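Local coordinates for epidermal growth factor receptor pathway substrate 8-like protein 1 (Mus musculus, PDB 2CY5) that probably takes part in growth factor receptor signalling, its phosphotyrosine-binding domain being of a kind that docks short peptide motifs of partner proteins, at residues Ala6-Tyr11 and Val55-Val60; Met51-Ser56 and Glu124-Ala129. All blocks are in the same frame, centred on the assembly; numbering follows the deposited sequence.

Contact 1: residues Ala6-Tyr11 and Val55-Val60; sequences ADVSQY and VSPSQV. With CA (calcium ion), chain B.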
ATOM      1  N   ALA A   6     -14.736 -23.968   1.953  1.00 59.46           N
ATOM      2  CA  ALA A   6     -15.093 -23.470   0.593  1.00 51.92           C
ATOM      3  C   ALA A   6     -13.824 -22.921   0.017  1.00 51.52           C
ATOM      4  O   ALA A   6     -13.115 -22.214   0.754  1.00 41.94           O
ATOM      5  CB  ALA A   6     -16.128 -22.348   0.648  1.00 48.81           C
ATOM      6  N   ASP A   7     -13.474 -23.270  -1.223  1.00 42.97           N
ATOM      7  CA  ASP A   7     -12.236 -22.716  -1.666  1.00 48.40           C
ATOM      8  C   ASP A   7     -12.301 -21.211  -1.810  1.00 43.92           C
ATOM      9  O   ASP A   7     -11.345 -20.587  -1.511  1.00 42.13           O
ATOM     10  CB  ASP A   7     -11.783 -23.271  -2.987  1.00 45.44           C
ATOM     11  CG  ASP A   7     -11.357 -24.699  -2.848  1.00 49.28           C
ATOM     12  OD1 ASP A   7     -11.025 -25.230  -1.712  1.00 48.19           O
ATOM     13  OD2 ASP A   7     -11.416 -25.270  -3.916  1.00 55.20           O
ATOM     14  N   VAL A   8     -13.370 -20.678  -2.369  1.00 40.97           N
ATOM     15  CA  VAL A   8     -13.498 -19.200  -2.559  1.00 41.37           C
ATOM     16  C   VAL A   8     -14.725 -18.744  -1.849  1.00 46.01           C
ATOM     17  O   VAL A   8     -15.873 -19.355  -2.065  1.00 38.65           O
ATOM     18  CB  VAL A   8     -13.704 -18.903  -4.026  1.00 43.19           C
ATOM     19  CG1 VAL A   8     -13.907 -17.419  -4.219  1.00 43.96           C
ATOM     20  CG2 VAL A   8     -12.529 -19.460  -4.796  1.00 42.87           C
ATOM     21  N   SER A   9     -14.583 -17.781  -0.922  1.00 35.28           N
ATOM     22  CA  SER A   9     -15.782 -17.311  -0.299  1.00 37.07           C
ATOM     23  C   SER A   9     -15.634 -15.785  -0.309  1.00 42.87           C
ATOM     24  O   SER A   9     -14.458 -15.245  -0.356  1.00 37.69           O
ATOM     25  CB  SER A   9     -15.824 -17.752   1.168  1.00 35.94           C
ATOM     26  OG  SER A   9     -15.674 -19.151   1.372  1.00 44.45           O
ATOM     27  N   GLN A  10     -16.749 -15.102  -0.205  1.00 36.77           N
ATOM     28  CA  GLN A  10     -16.776 -13.590  -0.031  1.00 42.23           C
ATOM     29  C   GLN A  10     -17.594 -13.127   1.090  1.00 41.16           C
ATOM     30  O   GLN A  10     -18.589 -13.757   1.505  1.00 41.62           O
ATOM     31  CB  GLN A  10     -17.295 -12.797  -1.180  1.00 49.99           C
ATOM     32  CG  GLN A  10     -17.912 -13.633  -2.211  1.00 65.43           C
ATOM     33  CD  GLN A  10     -18.379 -12.763  -3.365  1.00 66.53           C
ATOM     34  OE1 GLN A  10     -17.621 -12.515  -4.324  1.00 72.65           O
ATOM     35  NE2 GLN A  10     -19.598 -12.216  -3.218  1.00 65.02           N
ATOM     36  N   TYR A  11     -17.212 -11.987   1.615  1.00 37.62           N
ATOM     37  CA  TYR A  11     -17.875 -11.392   2.743  1.00 39.09           C
ATOM     38  C   TYR A  11     -17.968  -9.860   2.520  1.00 41.63           C
ATOM     39  O   TYR A  11     -17.057  -9.233   1.853  1.00 41.84           O
ATOM     40  CB  TYR A  11     -17.013 -11.576   3.971  1.00 37.01           C
ATOM     41  CG  TYR A  11     -16.682 -13.011   4.147  1.00 39.58           C
ATOM     42  CD1 TYR A  11     -15.467 -13.540   3.641  1.00 39.60           C
ATOM     43  CD2 TYR A  11     -17.575 -13.866   4.829  1.00 35.34           C
ATOM     44  CE1 TYR A  11     -15.111 -14.901   3.817  1.00 35.49           C
ATOM     45  CE2 TYR A  11     -17.209 -15.251   5.054  1.00 38.61           C
ATOM     46  CZ  TYR A  11     -16.007 -15.742   4.572  1.00 38.69           C
ATOM     47  OH  TYR A  11     -15.587 -16.991   4.773  1.00 35.46           O
ATOM     48  N   VAL A  55     -11.842 -14.501  -0.051  1.00 36.77           N
ATOM     49  CA  VAL A  55     -10.711 -15.380   0.317  1.00 32.69           C
ATOM     50  C   VAL A  55     -10.648 -16.517  -0.705  1.00 39.98           C
ATOM     51  O   VAL A  55     -11.687 -17.188  -0.924  1.00 39.20           O
ATOM     52  CB  VAL A  55     -11.001 -15.928   1.641  1.00 29.71           C
ATOM     53  CG1 VAL A  55      -9.887 -16.729   2.142  1.00 30.14           C
ATOM     54  CG2 VAL A  55     -11.310 -14.681   2.666  1.00 30.47           C
ATOM     55  N   SER A  56      -9.515 -16.703  -1.357  1.00 38.72           N
ATOM     56  CA  SER A  56      -9.315 -17.784  -2.329  1.00 37.70           C
ATOM     57  C   SER A  56      -8.179 -18.539  -1.873  1.00 36.74           C
ATOM     58  O   SER A  56      -7.478 -18.148  -0.932  1.00 39.54           O
ATOM     59  CB  SER A  56      -9.124 -17.202  -3.694  1.00 41.77           C
ATOM     60  OG  SER A  56      -7.820 -16.775  -3.821  1.00 48.57           O
ATOM     61  N   PRO A  57      -7.877 -19.699  -2.468  1.00 42.66           N
ATOM     62  CA  PRO A  57      -6.739 -20.399  -1.876  1.00 38.31           C
ATOM     63  C   PRO A  57      -5.354 -19.772  -2.121  1.00 41.66           C
ATOM     64  O   PRO A  57      -4.431 -20.271  -1.608  1.00 44.19           O
ATOM     65  CB  PRO A  57      -6.742 -21.794  -2.564  1.00 45.94           C
ATOM     66  CG  PRO A  57      -8.294 -21.915  -2.868  1.00 40.10           C
ATOM     67  CD  PRO A  57      -8.610 -20.536  -3.449  1.00 42.26           C
ATOM     68  N   SER A  58      -5.244 -18.807  -2.999  1.00 42.57           N
ATOM     69  CA  SER A  58      -3.920 -18.147  -3.228  1.00 46.55           C
ATOM     70  C   SER A  58      -3.811 -16.719  -2.707  1.00 42.71           C
ATOM     71  O   SER A  58      -2.704 -16.216  -2.645  1.00 46.54           O
ATOM     72  CB  SER A  58      -3.632 -18.090  -4.694  1.00 41.14           C
ATOM     73  OG  SER A  58      -4.626 -17.310  -5.345  1.00 53.19           O
ATOM     74  N   GLN A  59      -4.940 -16.053  -2.388  1.00 41.06           N
ATOM     75  CA  GLN A  59      -4.943 -14.631  -1.963  1.00 39.45           C
ATOM     76  C   GLN A  59      -6.178 -14.138  -1.338  1.00 42.73           C
ATOM     77  O   GLN A  59      -7.246 -14.792  -1.437  1.00 41.29           O
ATOM     78  CB  GLN A  59      -4.666 -13.715  -3.115  1.00 42.41           C
ATOM     79  CG  GLN A  59      -5.638 -13.747  -4.246  1.00 50.58           C
ATOM     80  CD  GLN A  59      -5.215 -12.751  -5.428  1.00 60.75           C
ATOM     81  OE1 GLN A  59      -6.060 -12.111  -6.020  1.00 62.10           O
ATOM     82  NE2 GLN A  59      -3.918 -12.641  -5.717  1.00 63.23           N
ATOM     83  N   VAL A  60      -6.057 -12.993  -0.672  1.00 34.05           N
ATOM     84  CA  VAL A  60      -7.206 -12.293  -0.116  1.00 36.43           C
ATOM     85  C   VAL A  60      -7.363 -11.094  -1.045  1.00 38.78           C
ATOM     86  O   VAL A  60      -6.370 -10.375  -1.329  1.00 41.48           O
ATOM     87  CB  VAL A  60      -6.989 -11.803   1.347  1.00 36.84           C
ATOM     88  CG1 VAL A  60      -8.114 -10.900   1.795  1.00 35.96           C
ATOM     89  CG2 VAL A  60      -6.925 -12.993   2.214  1.00 41.90           C
TER
HETATM   90 CA    CA B1500     -11.844 -21.211   2.518  1.00 38.80          CA
HETATM   91  O   HOH W   1     -13.570 -21.905   3.949  1.00 44.94           O
HETATM   92  O   HOH W   2     -11.480 -23.604   2.652  1.00 42.72           O
HETATM   93  O   HOH W   3     -10.154 -20.974   0.786  1.00 41.91           O
HETATM   94  O   HOH W   4     -12.656 -19.351   1.252  1.00 40.91           O
HETATM   95  O   HOH W   5     -10.148 -21.534   4.008  1.00 35.83           O
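Ser-9 and Val-55 face each other as an antiparallel hydrogen-bonded pair, and their two backbone bonds carry the polar part of the contact. Ser-9 N gives its proton to Val-55 O at 3.0 Å. The return bond, from Val-55 N to Ser-9 O, is shorter at 2.7 Å. Val-55 O has other neighbours besides this donor: Val-8 CA comes within 3.2 Å of it in a CA-H...O contact, and water 4, 3.2 Å from the same oxygen, is a further possible donor.

Side chains meet in two places. On the buried side, Tyr-11 CG stands anti to its carbonyl carbon (chi1 -54°), and this swings the ring until CE1 lies 4.0 Å from Val-55 CG2, with the methyl at the ring edge near its plane. At the exposed end Asp-7 and Pro-57 cross at about a right angle, the CB methylene of Asp-7 resting 3.7 Å from CG of the Pro-57 ring, while Val-8 CG2 reaches loosely towards the same proline at CD.

Further out, a calcium ion lies beside the start of the strand. Ala-6 O binds it at 2.4 Å, and five waters and Asp-125 OD1 complete seven ligands. Water 4 lies between Ser-9 OG, Val-55 O and the metal, and water 3 donates to Asp-7 O. The phenol of Tyr-11 is hydrogen-bonded through OH to Asp-125 of helix 118-133, so the strand end and the helix are joined both directly and through the ion. Strand 9-20 begins at Ser-9 and strand 49-55 stops at Val-55, so their pairing ends here; Ser-56 N to Gln-59 O closes the turn into strand 59-63, the next strand of the antiparallel sheet in a PTB domain of the PH-like fold.

Contact 2: residues Met51-Ser56 and Glu124-Ala129; sequences MLLRVS and EDIQGA. With CA (calcium ion), chain B.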
HETATM    1  N   MSE A  51     -16.833  -2.775   1.517  1.00 41.34           N
HETATM    2  CA  MSE A  51     -16.049  -3.462   0.516  1.00 41.94           C
HETATM    3  C   MSE A  51     -16.401  -4.948   0.559  1.00 40.83           C
HETATM    4  O   MSE A  51     -16.921  -5.482   1.541  1.00 43.49           O
HETATM    5  CB  MSE A  51     -14.524  -3.408   0.889  1.00 42.44           C
HETATM    6  CG  MSE A  51     -13.798  -2.207   0.485  1.00 52.78           C
HETATM    7 SE   MSE A  51     -11.922  -2.381   1.087  1.00 54.96          SE
HETATM    8  CE  MSE A  51     -11.660  -0.460   0.520  1.00 53.48           C
ATOM      9  N   LEU A  52     -16.038  -5.598  -0.492  1.00 38.96           N
ATOM     10  CA  LEU A  52     -16.167  -7.074  -0.660  1.00 43.64           C
ATOM     11  C   LEU A  52     -14.834  -7.741  -0.419  1.00 42.70           C
ATOM     12  O   LEU A  52     -13.899  -7.553  -1.194  1.00 40.16           O
ATOM     13  CB  LEU A  52     -16.475  -7.399  -2.104  1.00 45.03           C
ATOM     14  CG  LEU A  52     -17.352  -8.618  -2.361  1.00 56.41           C
ATOM     15  CD1 LEU A  52     -18.154  -9.092  -1.141  1.00 58.32           C
ATOM     16  CD2 LEU A  52     -18.306  -8.162  -3.493  1.00 56.71           C
ATOM     17  N   LEU A  53     -14.748  -8.569   0.623  1.00 36.30           N
ATOM     18  CA  LEU A  53     -13.494  -9.259   0.939  1.00 32.99           C
ATOM     19  C   LEU A  53     -13.607 -10.745   0.473  1.00 38.13           C
ATOM     20  O   LEU A  53     -14.571 -11.512   0.856  1.00 42.10           O
ATOM     21  CB  LEU A  53     -13.186  -9.117   2.464  1.00 33.31           C
ATOM     22  CG  LEU A  53     -11.809  -9.689   2.881  1.00 34.75           C
ATOM     23  CD1 LEU A  53     -11.411  -9.361   4.371  1.00 36.46           C
ATOM     24  CD2 LEU A  53     -11.861 -11.241   2.889  1.00 34.83           C
ATOM     25  N   ARG A  54     -12.760 -11.102  -0.472  1.00 35.60           N
ATOM     26  CA  ARG A  54     -12.754 -12.426  -1.039  1.00 40.15           C
ATOM     27  C   ARG A  54     -11.582 -13.300  -0.650  1.00 39.76           C
ATOM     28  O   ARG A  54     -10.433 -12.889  -0.686  1.00 39.14           O
ATOM     29  CB  ARG A  54     -12.969 -12.287  -2.534  1.00 42.98           C
ATOM     30  CG  ARG A  54     -13.050 -13.646  -3.252  1.00 55.27           C
ATOM     31  CD  ARG A  54     -13.193 -13.572  -4.824  1.00 63.77           C
ATOM     32  NE  ARG A  54     -14.432 -12.883  -5.224  1.00 72.26           N
ATOM     33  CZ  ARG A  54     -14.637 -12.408  -6.470  1.00 77.65           C
ATOM     34  NH1 ARG A  54     -13.710 -12.539  -7.438  1.00 76.79           N
ATOM     35  NH2 ARG A  54     -15.760 -11.786  -6.761  1.00 77.63           N
ATOM     36  N   VAL A  55     -11.842 -14.501  -0.051  1.00 36.77           N
ATOM     37  CA  VAL A  55     -10.711 -15.380   0.317  1.00 32.69           C
ATOM     38  C   VAL A  55     -10.648 -16.517  -0.705  1.00 39.98           C
ATOM     39  O   VAL A  55     -11.687 -17.188  -0.924  1.00 39.20           O
ATOM     40  CB  VAL A  55     -11.001 -15.928   1.641  1.00 29.71           C
ATOM     41  CG1 VAL A  55      -9.887 -16.729   2.142  1.00 30.14           C
ATOM     42  CG2 VAL A  55     -11.310 -14.681   2.666  1.00 30.47           C
ATOM     43  N   SER A  56      -9.515 -16.703  -1.357  1.00 38.72           N
ATOM     44  CA  SER A  56      -9.315 -17.784  -2.329  1.00 37.70           C
ATOM     45  C   SER A  56      -8.179 -18.539  -1.873  1.00 36.74           C
ATOM     46  O   SER A  56      -7.478 -18.148  -0.932  1.00 39.54           O
ATOM     47  CB  SER A  56      -9.124 -17.202  -3.694  1.00 41.77           C
ATOM     48  OG  SER A  56      -7.820 -16.775  -3.821  1.00 48.57           O
ATOM     49  N   GLU A 124     -11.367 -17.330  10.593  1.00 34.55           N
ATOM     50  CA  GLU A 124     -11.118 -18.774  10.461  1.00 38.11           C
ATOM     51  C   GLU A 124     -10.897 -19.121   9.077  1.00 31.93           C
ATOM     52  O   GLU A 124     -10.086 -19.963   8.882  1.00 34.85           O
ATOM     53  CB  GLU A 124     -12.328 -19.638  10.961  1.00 41.05           C
ATOM     54  CG  GLU A 124     -12.419 -19.835  12.428  1.00 55.33           C
ATOM     55  CD  GLU A 124     -13.809 -20.600  12.682  1.00 67.99           C
ATOM     56  OE1 GLU A 124     -14.888 -19.939  12.969  1.00 68.86           O
ATOM     57  OE2 GLU A 124     -13.812 -21.839  12.482  1.00 66.48           O
ATOM     58  N   ASP A 125     -11.588 -18.516   8.115  1.00 29.95           N
ATOM     59  CA  ASP A 125     -11.420 -18.819   6.725  1.00 34.73           C
ATOM     60  C   ASP A 125     -10.026 -18.433   6.201  1.00 38.44           C
ATOM     61  O   ASP A 125      -9.266 -19.241   5.576  1.00 32.23           O
ATOM     62  CB  ASP A 125     -12.507 -18.067   5.943  1.00 33.05           C
ATOM     63  CG  ASP A 125     -12.547 -18.482   4.458  1.00 38.82           C
ATOM     64  OD1 ASP A 125     -11.841 -19.435   4.096  1.00 37.18           O
ATOM     65  OD2 ASP A 125     -13.316 -17.930   3.669  1.00 38.22           O
ATOM     66  N   ILE A 126      -9.601 -17.226   6.583  1.00 33.57           N
ATOM     67  CA  ILE A 126      -8.240 -16.822   6.125  1.00 32.97           C
ATOM     68  C   ILE A 126      -7.247 -17.665   6.797  1.00 35.20           C
ATOM     69  O   ILE A 126      -6.303 -18.120   6.167  1.00 32.79           O
ATOM     70  CB  ILE A 126      -7.986 -15.314   6.493  1.00 30.32           C
ATOM     71  CG1 ILE A 126      -8.993 -14.531   5.572  1.00 29.91           C
ATOM     72  CG2 ILE A 126      -6.410 -14.952   6.456  1.00 29.93           C
ATOM     73  CD1 ILE A 126      -9.011 -12.946   5.910  1.00 36.31           C
ATOM     74  N   GLN A 127      -7.426 -17.941   8.085  1.00 34.88           N
ATOM     75  CA  GLN A 127      -6.354 -18.785   8.773  1.00 34.02           C
ATOM     76  C   GLN A 127      -6.318 -20.239   8.150  1.00 40.01           C
ATOM     77  O   GLN A 127      -5.235 -20.820   8.006  1.00 41.02           O
ATOM     78  CB  GLN A 127      -6.667 -18.929  10.248  1.00 38.96           C
ATOM     79  CG  GLN A 127      -5.558 -19.636  10.998  1.00 58.02           C
ATOM     80  CD  GLN A 127      -4.172 -18.966  10.827  1.00 66.89           C
ATOM     81  OE1 GLN A 127      -4.030 -17.743  11.130  1.00 71.46           O
ATOM     82  NE2 GLN A 127      -3.150 -19.747  10.330  1.00 61.20           N
ATOM     83  N   GLY A 128      -7.491 -20.796   7.820  1.00 42.00           N
ATOM     84  CA  GLY A 128      -7.526 -22.085   7.105  1.00 43.84           C
ATOM     85  C   GLY A 128      -6.802 -21.988   5.754  1.00 40.12           C
ATOM     86  O   GLY A 128      -5.998 -22.919   5.395  1.00 41.06           O
ATOM     87  N   ALA A 129      -6.968 -20.860   5.055  1.00 36.43           N
ATOM     88  CA  ALA A 129      -6.333 -20.721   3.755  1.00 36.21           C
ATOM     89  C   ALA A 129      -4.824 -20.534   3.952  1.00 39.05           C
ATOM     90  O   ALA A 129      -4.044 -21.172   3.203  1.00 41.81           O
ATOM     91  CB  ALA A 129      -6.952 -19.599   2.862  1.00 37.36           C
TER
HETATM   92 CA    CA B1500     -11.844 -21.211   2.518  1.00 38.80          CA
HETATM   93  O   HOH W   4     -12.656 -19.351   1.252  1.00 40.91           O
HETATM   94  O   HOH W   5     -10.148 -21.534   4.008  1.00 35.83           O
HETATM   95  O   HOH W   3     -10.154 -20.974   0.786  1.00 41.91           O
HETATM   96  O   HOH W   1     -13.570 -21.905   3.949  1.00 44.94           O
HETATM   97  O   HOH W   2     -11.480 -23.604   2.652  1.00 42.72           O
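Val-55 points from the strand towards helix 118-133, where Asp-125, Ile-126 and Ala-129 receive it. Its CB lies 3.7 Å from Asp-125 OD2, the two side chains coming from opposite directions. From there the branches part. CG1, anti to the backbone N (chi1 -175°), reaches Asp-125 OD1 at 3.9 Å and the methyl of Ala-129, whose CB is 4.2 Å away. CG2 makes the closest approach to Ile-126, 3.7 Å from its CG1 with the side chains at about a right angle, and also borders Asp-125 OD2. Leu-53, two residues earlier on the same face, extends the apolar row more loosely, its CD2 4.5 Å from Ile-126 CD1. Shortening Val-55 to an alanine removes both methyls and is likely to leave a gap against Ile-126 and Ala-129, with the Asp-125 carboxylate less closely packed.

The strand and helix segments run 33° apart with axes 9.5 Å from each other, close enough for short side chains to fill the interval. Asp-125 divides its carboxylate: OD1 binds the calcium ion at 2.4 Å, while OD2 faces the Tyr-11 phenol and lies within bonding distance of water 4. Water 5, another ligand of the ion, donates to Asp-125 O. A carboxylate bordered by valine methyls thus has the metal and the phenol, and possibly water 4, as polar partners, which probably favours its negative charge at this partly buried place.

Overall arrangement
From the N terminus, the chain passes Ala-6 and enters strand 9-20, then runs through helix 30-42 and strand 49-55; contact 1 closes this loop, with 43 residues between its segments. Contact 2 opens on the same stretch and closes a second loop, with 67 residues between its segments, through strands 59-63 to 108-114, when helix 118-133 returns. The two spans overlap over residues 51-60, where the segments share Val-55 and Ser-56. Contact 1 joins neighbouring strands within the sheet, whereas contact 2 ties that sheet to the C-terminal helix. Their centres are about 5 Å apart, and the calcium ion with its five waters belongs to both.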